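Local structure of putative dioxygenase (1H-3-hydroxy-4-oxoquinaldine 2,4-dioxygenase) (Mycobacteroides abscessus subsp. abscessus, 6RA3) at residues D16-T27 / L45-V54. The protein cleaves the quinolone ring of the Pseudomonas quinolone signal PQS with dioxygen, yielding N-octanoylanthranilate and carbon monoxide. Residues are numbered along the deposited sequence; the frame is centred on the assembly and turned at random.
Sequences DQGHEPGPVFVT and LRAAQRTVRV
F25 and T27 pair in parallel with T51 and R53, while Q17 pairs antiparallel with T51 from the other side: strand 51-54 sits between strands 10-17 and 24-28, a worked example of how the alpha/beta-hydrolase fold passes from its antiparallel edge to its parallel core. Helix 42-48 makes the beta-alpha-beta crossover. Packing is tight beneath it, where L45 CD2 lies over one face of the F25 ring, 4.2 Å from the centroid, and A48 CB meets the ring's edge; L264 of helix 253-266 also packs on F25. Farther along, L45 CD1 touches T27 CG2. By contrast, the loop 18-23 is partly held through water: one molecule links E20 O to R50 N, another E20 N to R46 O. Q17 OE1 accepts a hydrogen bond from R46 NH1 (2.8 Å), lying in the guanidinium plane, and Y170 of the second subunit makes a cation-pi contact with R46. On the sheet face bearing D16 and V52, R50 reaches out fully extended, CG anti to its own N (chi1 -178°), and forms a two-nitrogen salt bridge with the D16 carboxylate. Both nitrogens approach from above the carboxylate plane, R50 NE to D16 OD1 and R50 NH2 to D16 OD2, each at 3.0 Å.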
loop_
_atom_site.group_PDB
_atom_site.type_symbol
_atom_site.label_atom_id
_atom_site.label_comp_id
_atom_site.label_asym_id
_atom_site.label_seq_id
_atom_site.Cartn_x
_atom_site.Cartn_y
_atom_site.Cartn_z
ATOM N N ASP A 16 -6.926 9.644 -5.882
ATOM C CA ASP A 16 -7.258 10.845 -6.640
ATOM C C ASP A 16 -6.322 10.870 -7.841
ATOM O O ASP A 16 -5.111 10.987 -7.660
ATOM C CB ASP A 16 -7.081 12.065 -5.740
ATOM C CG ASP A 16 -7.133 13.371 -6.484
ATOM O OD1 ASP A 16 -7.619 13.356 -7.637
ATOM O OD2 ASP A 16 -6.685 14.407 -5.900
ATOM N N GLN A 17 -6.870 10.731 -9.053
ATOM C CA GLN A 17 -6.098 10.570 -10.282
ATOM C C GLN A 17 -6.725 11.416 -11.388
ATOM O O GLN A 17 -7.954 11.450 -11.515
ATOM C CB GLN A 17 -6.047 9.096 -10.726
ATOM C CG GLN A 17 -5.404 8.153 -9.716
ATOM C CD GLN A 17 -5.030 6.822 -10.305
ATOM O OE1 GLN A 17 -4.419 6.735 -11.377
ATOM N NE2 GLN A 17 -5.381 5.766 -9.609
ATOM N N GLY A 18 -5.894 12.098 -12.172
ATOM C CA GLY A 18 -6.294 12.882 -13.339
ATOM C C GLY A 18 -6.414 14.369 -13.047
ATOM O O GLY A 18 -6.644 14.792 -11.907
ATOM N N HIS A 19 -6.237 15.205 -14.103
ATOM C CA HIS A 19 -6.392 16.644 -13.932
ATOM C C HIS A 19 -7.209 17.328 -15.028
ATOM O O HIS A 19 -7.238 18.562 -15.075
ATOM C CB HIS A 19 -5.011 17.313 -13.819
ATOM C CG HIS A 19 -4.396 17.195 -12.456
ATOM N ND1 HIS A 19 -3.529 16.181 -12.109
ATOM C CD2 HIS A 19 -4.531 17.967 -11.352
ATOM C CE1 HIS A 19 -3.147 16.339 -10.853
ATOM N NE2 HIS A 19 -3.747 17.412 -10.369
ATOM N N GLU A 20 -7.882 16.594 -15.886
ATOM C CA GLU A 20 -8.743 17.219 -16.880
ATOM C C GLU A 20 -9.732 18.161 -16.205
ATOM O O GLU A 20 -10.029 17.983 -15.018
ATOM C CB GLU A 20 -9.475 16.153 -17.679
ATOM C CG GLU A 20 -8.544 15.330 -18.550
ATOM C CD GLU A 20 -7.852 16.192 -19.627
ATOM O OE1 GLU A 20 -8.397 17.271 -19.958
ATOM O OE2 GLU A 20 -6.769 15.801 -20.122
ATOM N N PRO A 21 -10.232 19.191 -16.891
ATOM C CA PRO A 21 -11.242 20.063 -16.287
ATOM C C PRO A 21 -12.657 19.531 -16.480
ATOM O O PRO A 21 -12.942 18.701 -17.352
ATOM C CB PRO A 21 -11.064 21.400 -17.035
ATOM C CG PRO A 21 -9.862 21.210 -17.937
ATOM C CD PRO A 21 -9.786 19.736 -18.184
ATOM N N GLY A 22 -13.557 20.056 -15.655
ATOM C CA GLY A 22 -14.939 19.638 -15.686
ATOM C C GLY A 22 -15.292 18.876 -14.427
ATOM O O GLY A 22 -14.523 18.860 -13.457
ATOM N N PRO A 23 -16.465 18.233 -14.420
ATOM C CA PRO A 23 -16.870 17.460 -13.242
ATOM C C PRO A 23 -15.955 16.278 -12.988
ATOM O O PRO A 23 -15.462 15.631 -13.917
ATOM C CB PRO A 23 -18.290 16.986 -13.586
ATOM C CG PRO A 23 -18.763 17.922 -14.633
ATOM C CD PRO A 23 -17.530 18.259 -15.437
ATOM N N VAL A 24 -15.785 15.990 -11.703
ATOM C CA VAL A 24 -14.955 14.896 -11.221
ATOM C C VAL A 24 -15.802 13.628 -11.156
ATOM O O VAL A 24 -16.935 13.650 -10.658
ATOM C CB VAL A 24 -14.377 15.265 -9.842
ATOM C CG1 VAL A 24 -13.537 14.122 -9.218
ATOM C CG2 VAL A 24 -13.586 16.558 -9.949
ATOM N N PHE A 25 -15.269 12.518 -11.658
ATOM C CA PHE A 25 -15.875 11.224 -11.360
ATOM C C PHE A 25 -15.555 10.792 -9.921
ATOM O O PHE A 25 -14.390 10.773 -9.514
ATOM C CB PHE A 25 -15.389 10.171 -12.332
ATOM C CG PHE A 25 -15.940 10.323 -13.718
ATOM C CD1 PHE A 25 -17.301 10.506 -13.923
ATOM C CD2 PHE A 25 -15.098 10.281 -14.820
ATOM C CE1 PHE A 25 -17.816 10.631 -15.199
ATOM C CE2 PHE A 25 -15.606 10.410 -16.100
ATOM C CZ PHE A 25 -16.966 10.587 -16.290
ATOM N N VAL A 26 -16.588 10.432 -9.151
ATOM C CA VAL A 26 -16.414 9.925 -7.787
ATOM C C VAL A 26 -17.006 8.526 -7.744
ATOM O O VAL A 26 -18.221 8.343 -7.921
ATOM C CB VAL A 26 -17.042 10.837 -6.726
ATOM C CG1 VAL A 26 -16.854 10.232 -5.333
ATOM C CG2 VAL A 26 -16.440 12.215 -6.768
ATOM N N THR A 27 -16.140 7.532 -7.585
ATOM C CA THR A 27 -16.563 6.156 -7.535
ATOM C C THR A 27 -16.908 5.793 -6.097
ATOM O O THR A 27 -16.240 6.217 -5.143
ATOM C CB THR A 27 -15.509 5.198 -8.084
ATOM O OG1 THR A 27 -14.465 4.973 -7.125
ATOM C CG2 THR A 27 -14.929 5.728 -9.384
ATOM N N LEU A 45 -11.721 6.070 -16.821
ATOM C CA LEU A 45 -12.255 7.241 -16.127
ATOM C C LEU A 45 -11.198 8.332 -15.998
ATOM O O LEU A 45 -11.479 9.525 -16.213
ATOM C CB LEU A 45 -12.779 6.848 -14.737
ATOM C CG LEU A 45 -13.994 5.906 -14.677
ATOM C CD1 LEU A 45 -14.393 5.621 -13.218
ATOM C CD2 LEU A 45 -15.178 6.498 -15.471
ATOM N N ARG A 46 -9.982 7.947 -15.605
ATOM C CA ARG A 46 -8.971 8.956 -15.286
ATOM C C ARG A 46 -8.449 9.636 -16.553
ATOM O O ARG A 46 -7.960 10.770 -16.489
ATOM C CB ARG A 46 -7.816 8.324 -14.474
ATOM C CG ARG A 46 -7.007 7.283 -15.217
ATOM C CD ARG A 46 -5.746 6.837 -14.481
ATOM N NE ARG A 46 -4.790 6.149 -15.365
ATOM C CZ ARG A 46 -3.640 5.595 -14.960
ATOM N NH1 ARG A 46 -3.294 5.646 -13.678
ATOM N NH2 ARG A 46 -2.818 4.980 -15.818
ATOM N N ALA A 47 -8.554 8.966 -17.704
ATOM C CA ALA A 47 -8.238 9.621 -18.967
ATOM C C ALA A 47 -9.250 10.703 -19.289
ATOM O O ALA A 47 -8.915 11.680 -19.962
ATOM C CB ALA A 47 -8.183 8.597 -20.093
ATOM N N ALA A 48 -10.480 10.569 -18.788
ATOM C CA ALA A 48 -11.540 11.501 -19.141
ATOM C C ALA A 48 -11.643 12.671 -18.174
ATOM O O ALA A 48 -11.844 13.812 -18.599
ATOM C CB ALA A 48 -12.876 10.744 -19.217
ATOM N N GLN A 49 -11.489 12.427 -16.876
ATOM C CA GLN A 49 -11.702 13.450 -15.866
ATOM C C GLN A 49 -10.881 13.104 -14.643
ATOM O O GLN A 49 -10.505 11.957 -14.448
ATOM C CB GLN A 49 -13.170 13.548 -15.418
ATOM C CG GLN A 49 -14.224 13.650 -16.510
ATOM C CD GLN A 49 -14.236 15.006 -17.217
ATOM O OE1 GLN A 49 -13.904 16.052 -16.626
ATOM N NE2 GLN A 49 -14.628 14.990 -18.491
ATOM N N ARG A 50 -10.654 14.098 -13.795
ATOM C CA ARG A 50 -10.196 13.795 -12.452
ATOM C C ARG A 50 -11.156 12.785 -11.869
ATOM O O ARG A 50 -12.372 12.997 -11.887
ATOM C CB ARG A 50 -10.156 15.044 -11.578
ATOM C CG ARG A 50 -9.640 14.828 -10.127
ATOM C CD ARG A 50 -9.771 16.096 -9.289
ATOM N NE ARG A 50 -9.188 15.948 -7.972
ATOM C CZ ARG A 50 -9.172 16.895 -7.047
ATOM N NH1 ARG A 50 -9.723 18.061 -7.274
ATOM N NH2 ARG A 50 -8.588 16.665 -5.880
ATOM N N THR A 51 -10.605 11.663 -11.415
ATOM C CA THR A 51 -11.363 10.580 -10.807
ATOM C C THR A 51 -10.894 10.375 -9.369
ATOM O O THR A 51 -9.694 10.210 -9.120
ATOM C CB THR A 51 -11.179 9.322 -11.632
ATOM O OG1 THR A 51 -11.746 9.549 -12.928
ATOM C CG2 THR A 51 -11.845 8.104 -10.959
ATOM N N VAL A 52 -11.840 10.421 -8.430
ATOM C CA VAL A 52 -11.603 10.201 -7.001
ATOM C C VAL A 52 -12.359 8.929 -6.638
ATOM O O VAL A 52 -13.596 8.898 -6.712
ATOM C CB VAL A 52 -12.079 11.388 -6.142
ATOM C CG1 VAL A 52 -12.013 11.050 -4.636
ATOM C CG2 VAL A 52 -11.307 12.637 -6.432
ATOM N N ARG A 53 -11.631 7.875 -6.292
ATOM C CA ARG A 53 -12.254 6.634 -5.841
ATOM C C ARG A 53 -12.335 6.658 -4.319
ATOM O O ARG A 53 -11.341 6.948 -3.648
ATOM C CB ARG A 53 -11.483 5.410 -6.321
ATOM C CG ARG A 53 -11.358 5.283 -7.814
ATOM C CD ARG A 53 -10.821 3.929 -8.194
ATOM N NE ARG A 53 -9.421 3.829 -7.791
ATOM C CZ ARG A 53 -8.709 2.711 -7.788
ATOM N NH1 ARG A 53 -9.249 1.556 -8.159
ATOM N NH2 ARG A 53 -7.440 2.757 -7.419
ATOM N N VAL A 54 -13.526 6.392 -3.774
ATOM C CA VAL A 54 -13.798 6.612 -2.359
ATOM C C VAL A 54 -14.187 5.295 -1.705
ATOM O O VAL A 54 -14.990 4.529 -2.241
ATOM C CB VAL A 54 -14.906 7.655 -2.143
ATOM C CG1 VAL A 54 -15.250 7.755 -0.669
ATOM C CG2 VAL A 54 -14.488 8.997 -2.667
HETATM O O HOH W 1 -12.258 16.513 -14.003
HETATM O O HOH W 2 -7.520 13.444 -16.168
HETATM O O HOH W 3 -15.090 3.252 -4.893
#